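Local coordinates for mosquitocidal toxin (Lysinibacillus sphaericus, PDB 2VSE), which kills mosquito larvae, probably by ADP-ribosylating target proteins with a catalytic domain that is joined to four ricin-B-like lectin domains, at residues S706-F711 and N827-F832; N712-M717 and F727-I732. All coordinates share one frame; numbering follows the deposited sequence.

Interaction 1 (S706-F711 and N827-F832); sequences SSKKNF and NQLWNF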
loop_
_atom_site.group_PDB
_atom_site.type_symbol
_atom_site.label_atom_id
_atom_site.label_comp_id
_atom_site.label_asym_id
_atom_site.label_seq_id
_atom_site.Cartn_x
_atom_site.Cartn_y
_atom_site.Cartn_z
ATOM N N SER A 706 30.863 7.907 8.760
ATOM C CA SER A 706 30.898 9.358 8.846
ATOM C C SER A 706 30.100 9.899 10.017
ATOM O O SER A 706 29.114 9.282 10.467
ATOM C CB SER A 706 30.433 9.992 7.540
ATOM O OG SER A 706 29.034 9.987 7.467
ATOM N N SER A 707 30.512 11.063 10.501
ATOM C CA SER A 707 29.876 11.621 11.667
ATOM C C SER A 707 28.592 12.371 11.313
ATOM O O SER A 707 28.558 13.190 10.383
ATOM C CB SER A 707 30.822 12.560 12.383
ATOM O OG SER A 707 30.136 13.081 13.488
ATOM N N LYS A 708 27.539 12.112 12.082
ATOM C CA LYS A 708 26.322 12.913 11.970
ATOM C C LYS A 708 26.617 14.410 12.139
ATOM O O LYS A 708 25.961 15.237 11.521
ATOM C CB LYS A 708 25.298 12.480 13.020
ATOM C CG LYS A 708 23.941 13.143 12.823
ATOM C CD LYS A 708 23.077 13.103 14.071
ATOM C CE LYS A 708 21.715 13.753 13.793
ATOM N NZ LYS A 708 21.013 13.020 12.713
ATOM N N LYS A 709 27.587 14.780 12.979
ATOM C CA LYS A 709 27.891 16.220 13.100
ATOM C C LYS A 709 28.414 16.857 11.792
ATOM O O LYS A 709 28.064 17.983 11.470
ATOM C CB LYS A 709 28.835 16.546 14.259
ATOM C CG LYS A 709 29.081 18.049 14.335
ATOM C CD LYS A 709 28.953 18.575 15.743
ATOM C CE LYS A 709 29.008 20.123 15.752
ATOM N NZ LYS A 709 27.695 20.783 15.482
ATOM N N ASN A 710 29.241 16.111 11.058
ATOM C CA ASN A 710 29.890 16.565 9.839
ATOM C C ASN A 710 30.102 15.369 8.930
ATOM O O ASN A 710 30.939 14.513 9.197
ATOM C CB ASN A 710 31.246 17.196 10.167
ATOM C CG ASN A 710 31.870 17.906 8.969
ATOM O OD1 ASN A 710 31.648 17.538 7.801
ATOM N ND2 ASN A 710 32.662 18.939 9.259
ATOM N N PHE A 711 29.364 15.310 7.837
ATOM C CA PHE A 711 29.344 14.112 7.003
ATOM C C PHE A 711 30.666 13.842 6.279
ATOM O O PHE A 711 30.892 12.729 5.784
ATOM C CB PHE A 711 28.185 14.158 6.002
ATOM C CG PHE A 711 28.423 15.070 4.812
ATOM C CD1 PHE A 711 29.161 14.630 3.703
ATOM C CD2 PHE A 711 27.891 16.366 4.788
ATOM C CE1 PHE A 711 29.386 15.470 2.600
ATOM C CE2 PHE A 711 28.113 17.217 3.694
ATOM C CZ PHE A 711 28.860 16.767 2.598
ATOM N N ASN A 827 28.435 14.092 18.050
ATOM C CA ASN A 827 29.735 13.479 17.864
ATOM C C ASN A 827 29.754 12.025 18.326
ATOM O O ASN A 827 30.829 11.441 18.401
ATOM C CB ASN A 827 30.789 14.266 18.623
ATOM C CG ASN A 827 30.532 14.253 20.095
ATOM O OD1 ASN A 827 29.434 14.600 20.524
ATOM N ND2 ASN A 827 31.508 13.801 20.883
ATOM N N GLN A 828 28.585 11.454 18.650
ATOM C CA GLN A 828 28.460 10.012 19.005
ATOM C C GLN A 828 27.541 9.251 18.039
ATOM O O GLN A 828 27.262 8.066 18.238
ATOM C CB GLN A 828 27.937 9.821 20.434
ATOM C CG GLN A 828 28.763 10.564 21.470
ATOM C CD GLN A 828 28.171 10.477 22.839
ATOM O OE1 GLN A 828 26.951 10.665 23.033
ATOM N NE2 GLN A 828 29.023 10.200 23.815
ATOM N N LEU A 829 27.083 9.942 16.997
ATOM C CA LEU A 829 26.148 9.377 16.025
ATOM C C LEU A 829 26.808 9.241 14.642
ATOM O O LEU A 829 27.589 10.102 14.226
ATOM C CB LEU A 829 24.858 10.208 15.966
ATOM C CG LEU A 829 23.979 9.988 17.219
ATOM C CD1 LEU A 829 23.145 11.208 17.529
ATOM C CD2 LEU A 829 23.081 8.727 17.120
ATOM N N TRP A 830 26.485 8.165 13.932
ATOM C CA TRP A 830 27.247 7.798 12.747
ATOM C C TRP A 830 26.363 7.407 11.585
ATOM O O TRP A 830 25.256 6.906 11.773
ATOM C CB TRP A 830 28.189 6.643 13.085
ATOM C CG TRP A 830 29.080 6.970 14.245
ATOM C CD1 TRP A 830 28.848 6.708 15.567
ATOM C CD2 TRP A 830 30.331 7.661 14.182
ATOM N NE1 TRP A 830 29.898 7.180 16.331
ATOM C CE2 TRP A 830 30.819 7.768 15.503
ATOM C CE3 TRP A 830 31.092 8.192 13.130
ATOM C CZ2 TRP A 830 32.031 8.387 15.805
ATOM C CZ3 TRP A 830 32.303 8.813 13.433
ATOM C CH2 TRP A 830 32.758 8.899 14.761
ATOM N N ASN A 831 26.853 7.670 10.378
ATOM C CA ASN A 831 26.252 7.149 9.156
ATOM C C ASN A 831 27.181 6.115 8.550
ATOM O O ASN A 831 28.401 6.155 8.765
ATOM C CB ASN A 831 26.048 8.238 8.124
ATOM C CG ASN A 831 25.453 9.506 8.708
ATOM O OD1 ASN A 831 24.262 9.563 9.024
ATOM N ND2 ASN A 831 26.276 10.553 8.811
ATOM N N PHE A 832 26.610 5.195 7.782
ATOM C CA PHE A 832 27.392 4.207 7.068
ATOM C C PHE A 832 27.215 4.376 5.586
ATOM O O PHE A 832 26.171 4.071 5.052
ATOM C CB PHE A 832 27.007 2.807 7.525
ATOM C CG PHE A 832 27.439 2.502 8.931
ATOM C CD1 PHE A 832 28.630 1.818 9.174
ATOM C CD2 PHE A 832 26.683 2.936 10.007
ATOM C CE1 PHE A 832 29.048 1.552 10.467
ATOM C CE2 PHE A 832 27.085 2.674 11.294
ATOM C CZ PHE A 832 28.278 1.966 11.529
HETATM O O HOH W 1 29.920 11.290 15.215
#
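Ser706 and Asn831 face each other across an antiparallel strand pair that joins the first and last strands of a ricin-B-type beta-trefoil domain. Their backbones form a hydrogen-bonded pair, with Asn831 N to Ser706 O at 2.8 Å and Ser706 N to Asn831 O at 3.0 Å. The side chains, which share one face of the sheet, add a third bond. Asn831 holds CG anti to its carbonyl carbon (chi1 -45°), and Asn831 ND2 reaches Ser706 OG at 3.1 Å. The hydroxyl lies in the amide plane, and the bond is nearly straight.

Ser707 and Trp830 form the next, non-hydrogen-bonded pair on the other face. Ser706 O and Ser707 CA approach the indole obliquely, and the ring packs on Leu804, Val806 and Ile794. Beyond the pair, Lys708 N donates to Leu829 O at 2.9 Å from above the carbonyl plane. The Lys708 and Leu829 side chains run side by side, CB to CB at 3.7 Å. The ammonium bonds onward to Lys789 O and Asp790 O. Ser707 OG accepts from Lys709 N in an ST turn. A water that also meets Ser707 OG donates to Leu829 O at 2.8 Å. Its oxygen lies over the centre of the Trp830 ring, 3.5 Å above the plane.

Interaction 2 (N712-M717 and F727-I732); sequences NKIITM and FDNIGI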
loop_
_atom_site.group_PDB
_atom_site.type_symbol
_atom_site.label_atom_id
_atom_site.label_comp_id
_atom_site.label_asym_id
_atom_site.label_seq_id
_atom_site.Cartn_x
_atom_site.Cartn_y
_atom_site.Cartn_z
ATOM N N ASN A 712 31.520 14.861 6.197
ATOM C CA ASN A 712 32.794 14.721 5.527
ATOM C C ASN A 712 33.900 14.321 6.491
ATOM O O ASN A 712 35.042 14.114 6.072
ATOM C CB ASN A 712 33.151 15.996 4.769
ATOM C CG ASN A 712 33.977 15.720 3.510
ATOM O OD1 ASN A 712 33.597 14.895 2.660
ATOM N ND2 ASN A 712 35.106 16.426 3.374
ATOM N N LYS A 713 33.555 14.190 7.770
ATOM C CA LYS A 713 34.508 13.751 8.763
ATOM C C LYS A 713 34.238 12.283 9.083
ATOM O O LYS A 713 33.140 11.920 9.520
ATOM C CB LYS A 713 34.453 14.663 10.008
ATOM C CG LYS A 713 34.721 16.157 9.713
ATOM C CD LYS A 713 36.194 16.390 9.394
ATOM C CE LYS A 713 36.588 17.874 9.438
ATOM N NZ LYS A 713 38.068 18.044 9.485
ATOM N N ILE A 714 35.243 11.438 8.850
ATOM C CA ILE A 714 35.056 9.983 8.925
ATOM C C ILE A 714 36.135 9.223 9.714
ATOM O O ILE A 714 37.276 9.690 9.858
ATOM C CB ILE A 714 34.887 9.362 7.526
ATOM C CG1 ILE A 714 36.219 9.349 6.750
ATOM C CG2 ILE A 714 33.758 10.061 6.736
ATOM C CD1 ILE A 714 36.109 8.677 5.396
ATOM N N ILE A 715 35.762 8.057 10.236
ATOM C CA ILE A 715 36.660 7.295 11.092
ATOM C C ILE A 715 37.855 6.826 10.259
ATOM O O ILE A 715 37.687 6.254 9.192
ATOM C CB ILE A 715 35.939 6.111 11.816
ATOM C CG1 ILE A 715 34.822 6.644 12.737
ATOM C CG2 ILE A 715 36.941 5.299 12.638
ATOM C CD1 ILE A 715 34.161 5.604 13.646
ATOM N N THR A 716 39.062 7.111 10.750
ATOM C CA THR A 716 40.273 6.861 9.983
ATOM C C THR A 716 41.332 6.193 10.841
ATOM O O THR A 716 41.601 6.628 11.963
ATOM C CB THR A 716 40.794 8.187 9.444
ATOM O OG1 THR A 716 39.771 8.767 8.637
ATOM C CG2 THR A 716 42.088 8.019 8.622
ATOM N N MET A 717 41.908 5.121 10.322
ATOM C CA MET A 717 43.051 4.486 10.964
ATOM C C MET A 717 44.278 5.372 10.711
ATOM O O MET A 717 44.510 5.782 9.562
ATOM C CB MET A 717 43.262 3.073 10.394
ATOM C CG MET A 717 44.417 2.317 11.042
ATOM S SD MET A 717 44.713 0.682 10.360
ATOM C CE MET A 717 43.823 -0.289 11.506
ATOM N N PHE A 727 38.919 12.367 10.414
ATOM C CA PHE A 727 39.701 13.033 9.366
ATOM C C PHE A 727 38.823 13.255 8.132
ATOM O O PHE A 727 37.917 12.452 7.872
ATOM C CB PHE A 727 40.921 12.168 8.983
ATOM C CG PHE A 727 42.022 12.931 8.291
ATOM C CD1 PHE A 727 43.113 13.402 9.010
ATOM C CD2 PHE A 727 41.974 13.173 6.922
ATOM C CE1 PHE A 727 44.138 14.111 8.380
ATOM C CE2 PHE A 727 42.986 13.881 6.291
ATOM C CZ PHE A 727 44.081 14.349 7.032
ATOM N N ASP A 728 39.075 14.327 7.370
ATOM C CA ASP A 728 38.331 14.551 6.131
ATOM C C ASP A 728 38.291 13.267 5.298
ATOM O O ASP A 728 39.248 12.493 5.259
ATOM C CB ASP A 728 38.954 15.641 5.245
ATOM C CG ASP A 728 39.075 16.977 5.939
ATOM O OD1 ASP A 728 38.187 17.348 6.739
ATOM O OD2 ASP A 728 40.069 17.668 5.667
ATOM N N ASN A 729 37.177 13.035 4.627
ATOM C CA ASN A 729 37.082 11.928 3.681
ATOM C C ASN A 729 37.970 12.255 2.484
ATOM O O ASN A 729 37.689 13.191 1.729
ATOM C CB ASN A 729 35.631 11.738 3.227
ATOM C CG ASN A 729 35.407 10.460 2.354
ATOM O OD1 ASN A 729 36.317 9.935 1.703
ATOM N ND2 ASN A 729 34.166 9.976 2.358
ATOM N N ILE A 730 39.066 11.511 2.346
ATOM C CA ILE A 730 39.991 11.703 1.226
ATOM C C ILE A 730 40.114 10.431 0.394
ATOM O O ILE A 730 41.015 10.290 -0.423
ATOM C CB ILE A 730 41.387 12.229 1.669
ATOM C CG1 ILE A 730 41.914 11.439 2.875
ATOM C CG2 ILE A 730 41.302 13.746 1.945
ATOM C CD1 ILE A 730 43.412 11.563 3.120
ATOM N N GLY A 731 39.184 9.505 0.616
ATOM C CA GLY A 731 39.057 8.283 -0.178
ATOM C C GLY A 731 40.166 7.253 -0.052
ATOM O O GLY A 731 40.477 6.569 -1.011
ATOM N N ILE A 732 40.773 7.129 1.123
ATOM C CA ILE A 732 41.952 6.262 1.285
ATOM C C ILE A 732 41.611 4.897 1.877
ATOM O O ILE A 732 40.532 4.702 2.458
ATOM C CB ILE A 732 43.066 6.952 2.115
ATOM C CG1 ILE A 732 42.528 7.386 3.483
ATOM C CG2 ILE A 732 43.645 8.143 1.342
ATOM C CD1 ILE A 732 43.590 7.917 4.440
HETATM O O HOH W 2 35.986 18.400 5.448
#
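Lys713 and Asp728 both hold CG anti to their carbonyl carbons, with chi1 -58° in each. The lysine chain also bends at chi2 (-72°), and the two side chains run alongside each other. Lys713 NZ then meets Asp728 OD1 at 2.8 Å in a salt bridge, from above the carboxylate plane. NZ has a second bond to Phe811 O. A water accepts from Asn712 ND2 and donates to the same OD1, which therefore has two donors.

The two strands form a beta hairpin within the ricin-B-type trefoil domain. Lys713 and Asp728 are a non-hydrogen-bonded pair, and Ile714 and Phe727 are a hydrogen-bonded one. Ile714 N donates to Phe727 O at 3.0 Å, but the return bond from Phe727 N is weak. Just after strand 724-728, Asn729 N donates to Asn712 O at 2.8 Å.

Ile714 puts its CD1 against the amide of Asn729, 3.6 Å from CG. That amide bonds Asn704 through ND2, while OD1 accepts from Gly731 N in an Asx turn. Thr716 OG1 donates back to Ile714 O at 2.9 Å and accepts from Gln735 NE2. Thr716 OG1 also lies 3.6 Å from Phe727 CB, and the Phe727 side chain borders a bound methylpentanediol, probably from the crystallisation liquor.

Overall arrangement
Both contacts belong to the same trefoil domain, with interaction 2 nested in the chain between the segments of interaction 1. Their centres are about 11 Å apart. Strands 701-707 and 713-717 follow each other in the chain and connect the two. Ser707 N probably bonds Lys713 O at 2.9 Å, and Trp830 CZ3 packs on Ile715 CG1 at 3.4 Å. Interaction 1 is the more buried and joins strands distant in sequence; it relies on backbone bonds and one neutral side-chain bond beside a packed indole. Interaction 2 joins a local hairpin and is only partly buried. The Lys713-Asp728 salt bridge lies on one face of that hairpin, with Ile714 and Phe727 on the other. Each contact includes a bridging water.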